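Fimbrial structural subunit (Actinomyces naeslundii, PDB 3QDH) forms the shaft of the type 2 fimbriae and probably mediates adhesion to streptococci and host cells during oral biofilm development. Local coordinates at residues 17-21 and 224-228; 245-251 and 268-274; 177-181 and 254-259. All coordinates share one frame; numbering follows the deposited sequence.

Contact 1 of 3, residues 17-21 and 224-228; sequences GYGVG and KGLFI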
loop_
_atom_site.group_PDB
_atom_site.type_symbol
_atom_site.label_atom_id
_atom_site.label_comp_id
_atom_site.label_asym_id
_atom_site.label_seq_id
_atom_site.Cartn_x
_atom_site.Cartn_y
_atom_site.Cartn_z
ATOM N N GLY A 17 -5.975 2.167 -5.269
ATOM C CA GLY A 17 -5.809 1.681 -6.644
ATOM C C GLY A 17 -5.194 0.296 -6.715
ATOM O O GLY A 17 -4.249 -0.016 -5.985
ATOM N N TYR A 18 -5.740 -0.533 -7.604
ATOM C CA TYR A 18 -5.344 -1.934 -7.730
ATOM C C TYR A 18 -4.054 -2.158 -8.512
ATOM O O TYR A 18 -3.460 -3.233 -8.432
ATOM C CB TYR A 18 -6.444 -2.736 -8.423
ATOM C CG TYR A 18 -7.758 -2.795 -7.697
ATOM C CD1 TYR A 18 -7.850 -3.364 -6.425
ATOM C CD2 TYR A 18 -8.923 -2.313 -8.298
ATOM C CE1 TYR A 18 -9.059 -3.430 -5.763
ATOM C CE2 TYR A 18 -10.142 -2.375 -7.646
ATOM C CZ TYR A 18 -10.202 -2.936 -6.377
ATOM O OH TYR A 18 -11.405 -3.006 -5.723
ATOM N N GLY A 19 -3.639 -1.164 -9.290
ATOM C CA GLY A 19 -2.514 -1.341 -10.206
ATOM C C GLY A 19 -1.190 -0.792 -9.727
ATOM O O GLY A 19 -1.138 0.069 -8.846
ATOM N N VAL A 20 -0.118 -1.308 -10.322
ATOM C CA VAL A 20 1.233 -0.795 -10.135
ATOM C C VAL A 20 1.269 0.727 -10.358
ATOM O O VAL A 20 0.627 1.249 -11.279
ATOM C CB VAL A 20 2.237 -1.553 -11.062
ATOM C CG1 VAL A 20 1.863 -1.406 -12.551
ATOM C CG2 VAL A 20 3.661 -1.123 -10.814
ATOM N N GLY A 21 2.005 1.429 -9.500
ATOM C CA GLY A 21 2.034 2.894 -9.523
ATOM C C GLY A 21 1.082 3.512 -8.517
ATOM O O GLY A 21 1.072 4.734 -8.338
ATOM N N LYS A 224 3.146 -5.007 -14.481
ATOM C CA LYS A 224 4.124 -5.428 -13.474
ATOM C C LYS A 224 3.560 -5.599 -12.056
ATOM O O LYS A 224 4.266 -6.057 -11.154
ATOM C CB LYS A 224 5.342 -4.492 -13.475
ATOM C CG LYS A 224 6.409 -4.847 -14.508
ATOM C CD LYS A 224 7.682 -4.035 -14.280
ATOM C CE LYS A 224 8.900 -4.728 -14.888
ATOM N NZ LYS A 224 10.145 -3.903 -14.789
ATOM N N GLY A 225 2.292 -5.258 -11.861
ATOM C CA GLY A 225 1.667 -5.458 -10.561
ATOM C C GLY A 225 0.184 -5.193 -10.530
ATOM O O GLY A 225 -0.271 -4.126 -10.940
ATOM N N LEU A 226 -0.563 -6.183 -10.047
ATOM C CA LEU A 226 -1.973 -6.026 -9.694
ATOM C C LEU A 226 -2.192 -6.585 -8.290
ATOM O O LEU A 226 -1.612 -7.610 -7.932
ATOM C CB LEU A 226 -2.883 -6.750 -10.703
ATOM C CG LEU A 226 -3.056 -6.122 -12.100
ATOM C CD1 LEU A 226 -3.655 -7.136 -13.071
ATOM C CD2 LEU A 226 -3.913 -4.867 -12.069
ATOM N N PHE A 227 -3.031 -5.911 -7.506
ATOM C CA PHE A 227 -3.320 -6.321 -6.123
ATOM C C PHE A 227 -4.047 -7.668 -6.065
ATOM O O PHE A 227 -4.938 -7.935 -6.869
ATOM C CB PHE A 227 -4.135 -5.229 -5.422
ATOM C CG PHE A 227 -4.620 -5.607 -4.052
ATOM C CD1 PHE A 227 -3.732 -5.675 -2.972
ATOM C CD2 PHE A 227 -5.969 -5.881 -3.833
ATOM C CE1 PHE A 227 -4.184 -6.010 -1.708
ATOM C CE2 PHE A 227 -6.430 -6.217 -2.568
ATOM C CZ PHE A 227 -5.535 -6.286 -1.505
ATOM N N ILE A 228 -3.653 -8.522 -5.122
ATOM C CA ILE A 228 -4.300 -9.822 -4.956
ATOM C C ILE A 228 -5.114 -9.889 -3.666
ATOM O O ILE A 228 -6.316 -10.168 -3.704
ATOM C CB ILE A 228 -3.277 -10.978 -5.029
ATOM C CG1 ILE A 228 -2.771 -11.117 -6.468
ATOM C CG2 ILE A 228 -3.896 -12.307 -4.567
ATOM C CD1 ILE A 228 -1.634 -12.078 -6.618
#
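Tyr18 and Val20 meet Phe227 and Gly225 through two backbone hydrogen bonds, one on each side of the single bridge between Gly19 and Leu226. Phe227 N gives its hydrogen to Tyr18 O at 2.9 Å, and the donor lies in the carbonyl plane. Tyr18 O also takes a CA-H...O contact from Leu226 CA at 3.4 Å. In return Val20 N donates to Gly225 O, again at 2.9 Å, but from 36° out of the carbonyl plane. The Val20 side chain points at Gly225, with Val20 CB 3.6 Å from Gly225 O. Phe227 CD2 comes to the edge of the Tyr18 ring, 4.1 Å from Tyr18 CD1. Tyr18 OH is hydrogen-bonded to Asp238 OD2, outside the two segments. Leu226 points away from the loop, but its CD2 comes back to 4.0 Å from Tyr18 O. The carbonyl of Phe227 is taken by Tyr248 OH. The loop 17-21, in the range of the Sgo0707 N2 family, thus docks on strand 220-230 of the SpaA-like region. Strand 154-165 pairs with that strand through Gly159 and Arg157, while strand 245-254 packs on the Tyr18, Leu226 and Phe227 side chains.

Contact 2 of 3, residues 245-251 and 268-274; sequences ARCYVLV and VTPVKIE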
loop_
_atom_site.group_PDB
_atom_site.type_symbol
_atom_site.label_atom_id
_atom_site.label_comp_id
_atom_site.label_asym_id
_atom_site.label_seq_id
_atom_site.Cartn_x
_atom_site.Cartn_y
_atom_site.Cartn_z
ATOM N N ALA A 245 -4.549 -15.688 -5.071
ATOM C CA ALA A 245 -4.969 -15.373 -6.436
ATOM C C ALA A 245 -6.216 -14.495 -6.407
ATOM O O ALA A 245 -7.036 -14.619 -5.501
ATOM C CB ALA A 245 -5.234 -16.660 -7.229
ATOM N N ARG A 246 -6.350 -13.606 -7.394
ATOM C CA ARG A 246 -7.513 -12.721 -7.503
ATOM C C ARG A 246 -7.938 -12.549 -8.962
ATOM O O ARG A 246 -7.088 -12.497 -9.857
ATOM C CB ARG A 246 -7.222 -11.352 -6.869
ATOM C CG ARG A 246 -8.458 -10.476 -6.673
ATOM C CD ARG A 246 -8.110 -9.050 -6.264
ATOM N NE ARG A 246 -9.239 -8.137 -6.461
ATOM C CZ ARG A 246 -9.934 -7.550 -5.489
ATOM N NH1 ARG A 246 -9.631 -7.755 -4.210
ATOM N NH2 ARG A 246 -10.939 -6.743 -5.800
ATOM N N CYS A 247 -9.250 -12.460 -9.186
ATOM C CA CYS A 247 -9.823 -12.289 -10.524
ATOM C C CYS A 247 -9.932 -10.827 -10.944
ATOM O O CYS A 247 -10.307 -9.954 -10.148
ATOM C CB CYS A 247 -11.221 -12.910 -10.612
ATOM S SG CYS A 247 -11.347 -14.663 -10.259
ATOM N N TYR A 248 -9.611 -10.585 -12.212
ATOM C CA TYR A 248 -9.853 -9.308 -12.866
ATOM C C TYR A 248 -10.544 -9.552 -14.213
ATOM O O TYR A 248 -10.659 -10.697 -14.661
ATOM C CB TYR A 248 -8.541 -8.558 -13.083
ATOM C CG TYR A 248 -7.945 -7.936 -11.840
ATOM C CD1 TYR A 248 -8.181 -6.598 -11.533
ATOM C CD2 TYR A 248 -7.129 -8.678 -10.984
ATOM C CE1 TYR A 248 -7.631 -6.011 -10.400
ATOM C CE2 TYR A 248 -6.570 -8.097 -9.840
ATOM C CZ TYR A 248 -6.830 -6.762 -9.559
ATOM O OH TYR A 248 -6.289 -6.165 -8.448
ATOM N N VAL A 249 -11.006 -8.473 -14.840
ATOM C CA VAL A 249 -11.691 -8.548 -16.134
ATOM C C VAL A 249 -10.977 -7.672 -17.170
ATOM O O VAL A 249 -10.870 -6.451 -17.009
ATOM C CB VAL A 249 -13.189 -8.159 -16.014
ATOM C CG1 VAL A 249 -13.861 -8.120 -17.386
ATOM C CG2 VAL A 249 -13.923 -9.127 -15.094
ATOM N N LEU A 250 -10.481 -8.315 -18.224
ATOM C CA LEU A 250 -9.796 -7.624 -19.315
ATOM C C LEU A 250 -10.758 -7.350 -20.472
ATOM O O LEU A 250 -11.438 -8.254 -20.949
ATOM C CB LEU A 250 -8.593 -8.444 -19.790
ATOM C CG LEU A 250 -7.630 -7.814 -20.799
ATOM C CD1 LEU A 250 -6.898 -6.625 -20.195
ATOM C CD2 LEU A 250 -6.638 -8.855 -21.309
ATOM N N VAL A 251 -10.809 -6.095 -20.907
ATOM C CA VAL A 251 -11.701 -5.673 -21.986
ATOM C C VAL A 251 -10.880 -5.107 -23.144
ATOM O O VAL A 251 -10.096 -4.178 -22.952
ATOM C CB VAL A 251 -12.724 -4.608 -21.494
ATOM C CG1 VAL A 251 -13.592 -4.093 -22.649
ATOM C CG2 VAL A 251 -13.602 -5.178 -20.387
ATOM N N VAL A 268 -14.319 -9.505 -24.000
ATOM C CA VAL A 268 -14.116 -9.506 -22.546
ATOM C C VAL A 268 -13.463 -10.814 -22.079
ATOM O O VAL A 268 -13.977 -11.900 -22.342
ATOM C CB VAL A 268 -15.455 -9.259 -21.788
ATOM C CG1 VAL A 268 -15.276 -9.426 -20.283
ATOM C CG2 VAL A 268 -16.022 -7.870 -22.110
ATOM N N THR A 269 -12.332 -10.698 -21.382
ATOM C CA THR A 269 -11.575 -11.863 -20.919
ATOM C C THR A 269 -11.365 -11.849 -19.396
ATOM O O THR A 269 -10.811 -10.889 -18.853
ATOM C CB THR A 269 -10.208 -11.965 -21.642
ATOM O OG1 THR A 269 -10.415 -11.946 -23.060
ATOM C CG2 THR A 269 -9.469 -13.245 -21.259
ATOM N N PRO A 270 -11.817 -12.914 -18.704
ATOM C CA PRO A 270 -11.514 -13.073 -17.278
ATOM C C PRO A 270 -10.061 -13.493 -17.067
ATOM O O PRO A 270 -9.584 -14.410 -17.737
ATOM C CB PRO A 270 -12.453 -14.206 -16.838
ATOM C CG PRO A 270 -13.457 -14.355 -17.946
ATOM C CD PRO A 270 -12.718 -13.974 -19.186
ATOM N N VAL A 271 -9.364 -12.828 -16.147
ATOM C CA VAL A 271 -7.963 -13.162 -15.851
ATOM C C VAL A 271 -7.719 -13.451 -14.361
ATOM O O VAL A 271 -8.171 -12.704 -13.494
ATOM C CB VAL A 271 -6.971 -12.075 -16.366
ATOM C CG1 VAL A 271 -6.952 -12.039 -17.890
ATOM C CG2 VAL A 271 -7.308 -10.694 -15.804
ATOM N N LYS A 272 -7.001 -14.540 -14.091
ATOM C CA LYS A 272 -6.653 -14.962 -12.732
ATOM C C LYS A 272 -5.207 -14.581 -12.412
ATOM O O LYS A 272 -4.261 -15.174 -12.942
ATOM C CB LYS A 272 -6.864 -16.475 -12.571
ATOM C CG LYS A 272 -6.578 -17.035 -11.169
ATOM C CD LYS A 272 -6.853 -18.543 -11.086
ATOM C CE LYS A 272 -5.748 -19.371 -11.751
ATOM N NZ LYS A 272 -6.151 -20.784 -12.039
ATOM N N ILE A 273 -5.053 -13.581 -11.548
ATOM C CA ILE A 273 -3.739 -13.083 -11.136
ATOM C C ILE A 273 -3.254 -13.840 -9.899
ATOM O O ILE A 273 -3.951 -13.886 -8.887
ATOM C CB ILE A 273 -3.785 -11.557 -10.826
ATOM C CG1 ILE A 273 -4.403 -10.761 -11.989
ATOM C CG2 ILE A 273 -2.408 -11.025 -10.429
ATOM C CD1 ILE A 273 -3.696 -10.905 -13.340
ATOM N N GLU A 274 -2.057 -14.415 -9.983
ATOM C CA GLU A 274 -1.509 -15.227 -8.898
ATOM C C GLU A 274 -0.210 -14.634 -8.355
ATOM O O GLU A 274 0.456 -13.860 -9.041
ATOM C CB GLU A 274 -1.302 -16.676 -9.352
ATOM C CG GLU A 274 -2.574 -17.348 -9.872
ATOM C CD GLU A 274 -2.621 -18.840 -9.588
ATOM O OE1 GLU A 274 -1.643 -19.550 -9.917
ATOM O OE2 GLU A 274 -3.648 -19.304 -9.040
HETATM O O HOH W 1 -10.309 -9.445 -24.023
#
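Tyr248 has its ring anti to the carbonyl carbon (chi1 -75°), and Ile273 places CG1 in the same way (chi1 -52°). These torsions bring the two side chains together at about a right angle, with Tyr248 CD2 3.6 Å from Ile273 CG1. They lie on one face of a regular antiparallel pair of strands in the SpaA-like prealbumin fold, the CnaB-type module of the pilin. Six backbone hydrogen bonds join the strands, two for each of the pairs Arg246-Ile273, Tyr248-Val271 and Leu250-Thr269. The bond from Val271 N to Tyr248 O is almost straight at hydrogen (179°). Cys247 with Lys272 and Val249 with Pro270 are non-hydrogen-bonded pairs between them.

The face with Arg246, Tyr248, Leu250, Val271 and Ile273 is largely buried, with Thr269 partly exposed. There Val271 CG2 sits 3.7 Å from Tyr248 CB. The guanidinium of Arg246 leads away from the partner strand, to a salt bridge with Asp238 and a hydrogen bond with Tyr192. Thr269 OG1 shares a water with Leu250 O, which the water reaches only weakly. Strands 220-230 and 182-188 supply further side chains to this face.

The other face is more open, at Pro270, Lys272 and Glu274, although Cys247 and Val249 on it are buried. Cys247 is bound to Cys196 by a disulfide, which ties the strand to a loop. At the end of the strand pair Ala245 CB rests against the carboxylate of Glu274, 3.6 Å from Glu274 OE2. Val268 and Val251 lie side by side, with their CG2 methyls 4.0 Å apart. The packing is tight between Val249 CG1 and Val268 CG1, at 3.5 Å.

Contact 3 of 3, residues 177-181 and 254-259; sequences GLQGA and KAPAGY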
loop_
_atom_site.group_PDB
_atom_site.type_symbol
_atom_site.label_atom_id
_atom_site.label_comp_id
_atom_site.label_asym_id
_atom_site.label_seq_id
_atom_site.Cartn_x
_atom_site.Cartn_y
_atom_site.Cartn_z
ATOM N N GLY A 177 3.038 -11.377 -32.865
ATOM C CA GLY A 177 2.367 -10.367 -32.053
ATOM C C GLY A 177 1.826 -9.204 -32.861
ATOM O O GLY A 177 2.434 -8.789 -33.849
ATOM N N LEU A 178 0.684 -8.672 -32.430
ATOM C CA LEU A 178 0.040 -7.547 -33.109
ATOM C C LEU A 178 0.084 -6.261 -32.278
ATOM O O LEU A 178 -0.500 -6.184 -31.185
ATOM C CB LEU A 178 -1.409 -7.889 -33.480
ATOM C CG LEU A 178 -1.700 -9.181 -34.252
ATOM C CD1 LEU A 178 -3.196 -9.330 -34.451
ATOM C CD2 LEU A 178 -0.978 -9.214 -35.597
ATOM N N GLN A 179 0.774 -5.260 -32.825
ATOM C CA GLN A 179 0.933 -3.946 -32.212
ATOM C C GLN A 179 -0.337 -3.100 -32.328
ATOM O O GLN A 179 -1.102 -3.226 -33.298
ATOM C CB GLN A 179 2.110 -3.221 -32.878
ATOM C CG GLN A 179 2.583 -1.945 -32.179
ATOM C CD GLN A 179 3.871 -1.378 -32.769
ATOM O OE1 GLN A 179 4.373 -1.853 -33.791
ATOM N NE2 GLN A 179 4.411 -0.353 -32.120
ATOM N N GLY A 180 -0.561 -2.246 -31.331
ATOM C CA GLY A 180 -1.595 -1.221 -31.403
ATOM C C GLY A 180 -2.967 -1.641 -30.920
ATOM O O GLY A 180 -3.904 -0.849 -30.962
ATOM N N ALA A 181 -3.095 -2.890 -30.478
ATOM C CA ALA A 181 -4.324 -3.348 -29.847
ATOM C C ALA A 181 -4.459 -2.663 -28.489
ATOM O O ALA A 181 -3.467 -2.466 -27.785
ATOM C CB ALA A 181 -4.313 -4.856 -29.689
ATOM N N LYS A 254 -9.916 -1.566 -28.516
ATOM C CA LYS A 254 -9.557 -1.278 -29.906
ATOM C C LYS A 254 -8.766 -2.426 -30.528
ATOM O O LYS A 254 -7.744 -2.871 -29.987
ATOM C CB LYS A 254 -8.769 0.036 -30.016
ATOM C CG LYS A 254 -8.609 0.552 -31.454
ATOM C CD LYS A 254 -7.626 1.713 -31.556
ATOM C CE LYS A 254 -6.176 1.243 -31.619
ATOM N NZ LYS A 254 -5.854 0.446 -32.847
ATOM N N ALA A 255 -9.259 -2.902 -31.668
ATOM C CA ALA A 255 -8.591 -3.946 -32.431
ATOM C C ALA A 255 -7.346 -3.375 -33.103
ATOM O O ALA A 255 -7.311 -2.183 -33.418
ATOM C CB ALA A 255 -9.541 -4.526 -33.468
ATOM N N PRO A 256 -6.309 -4.210 -33.310
ATOM C CA PRO A 256 -5.178 -3.716 -34.094
ATOM C C PRO A 256 -5.617 -3.481 -35.545
ATOM O O PRO A 256 -6.663 -3.994 -35.959
ATOM C CB PRO A 256 -4.158 -4.856 -34.005
ATOM C CG PRO A 256 -4.957 -6.065 -33.715
ATOM C CD PRO A 256 -6.133 -5.617 -32.904
ATOM N N ALA A 257 -4.829 -2.716 -36.296
ATOM C CA ALA A 257 -5.198 -2.304 -37.659
ATOM C C ALA A 257 -5.608 -3.466 -38.572
ATOM O O ALA A 257 -4.829 -4.398 -38.796
ATOM C CB ALA A 257 -4.074 -1.497 -38.288
ATOM N N GLY A 258 -6.842 -3.405 -39.071
ATOM C CA GLY A 258 -7.363 -4.394 -40.018
ATOM C C GLY A 258 -8.042 -5.613 -39.413
ATOM O O GLY A 258 -8.500 -6.497 -40.139
ATOM N N TYR A 259 -8.117 -5.666 -38.086
ATOM C CA TYR A 259 -8.655 -6.843 -37.407
ATOM C C TYR A 259 -10.048 -6.629 -36.819
ATOM O O TYR A 259 -10.455 -5.497 -36.556
ATOM C CB TYR A 259 -7.678 -7.326 -36.337
ATOM C CG TYR A 259 -6.517 -8.108 -36.898
ATOM C CD1 TYR A 259 -6.591 -9.489 -37.029
ATOM C CD2 TYR A 259 -5.343 -7.468 -37.299
ATOM C CE1 TYR A 259 -5.532 -10.220 -37.545
ATOM C CE2 TYR A 259 -4.271 -8.195 -37.817
ATOM C CZ TYR A 259 -4.379 -9.568 -37.938
ATOM O OH TYR A 259 -3.334 -10.300 -38.441
HETATM O O HOH W 2 -2.392 -1.599 -35.088
#
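Leu178 points its side chain at Pro256 and Tyr259. A chi1 of -52° sets CG anti to the carbonyl carbon, and an extended chi2 (178°) takes CD1 on over the ring of Tyr259. Leu178 CD1 lies 3.8 Å from the ring centroid of Tyr259 and 15° off the ring normal, a CH-pi contact. The two side chains come from opposite directions. The same methyl also touches the proline, with Leu178 CD1 3.8 Å from Pro256 CG. Next, Gln179 turns its side chain away and uses its carbonyl. One water donates to Gln179 O and accepts from Ala257 N, at 2.7 and 2.9 Å from them. Pro256 CB packs close to the same oxygen. Gly180 O then receives Lys254 NZ in a weak hydrogen bond of 3.0 Å. The lysine chain is bent at chi3 and chi4, and NZ also donates to Ala255 O, so the ammonium joins two carbonyls. Ala181 ends the segment. Its CB rests on Pro256 CD at 3.8 Å, and its CA makes a CA-H...O contact with Lys254 O. Outside the pair, Thr215 OG1 is hydrogen-bonded to Leu178 O and Ala181 N, and Asn287 touches Leu178, Pro256 and Tyr259. Residues 256-259 form a type II beta turn, closed by Tyr259 N on Pro256 O. This is loop-to-turn packing at one end of the SpaA-like prealbumin domain, where the loop leads into strand 182-188 and the turn follows strand 245-254.

Contacts 1 and 2 touch, with centres about 12 Å apart. Their join is the 2.7 Å bond between Tyr248 OH and Phe227 O, with packing of Ile228 on Arg246 and Glu274. Asp238 serves both, through Tyr18 OH and the Arg246 guanidinium. Contact 3 is set apart: its centre lies about 21 Å from contact 2 and about 25 Å from contact 1, whose nearest atoms are about 15 Å away. Contacts 2 and 3 adjoin in sequence along strand 245-254. Contact 1 joins the two family regions, while contacts 2 and 3 lie within the SpaA-like one. All three are away from the zinc site of Asp70, Asp73 and Glu90.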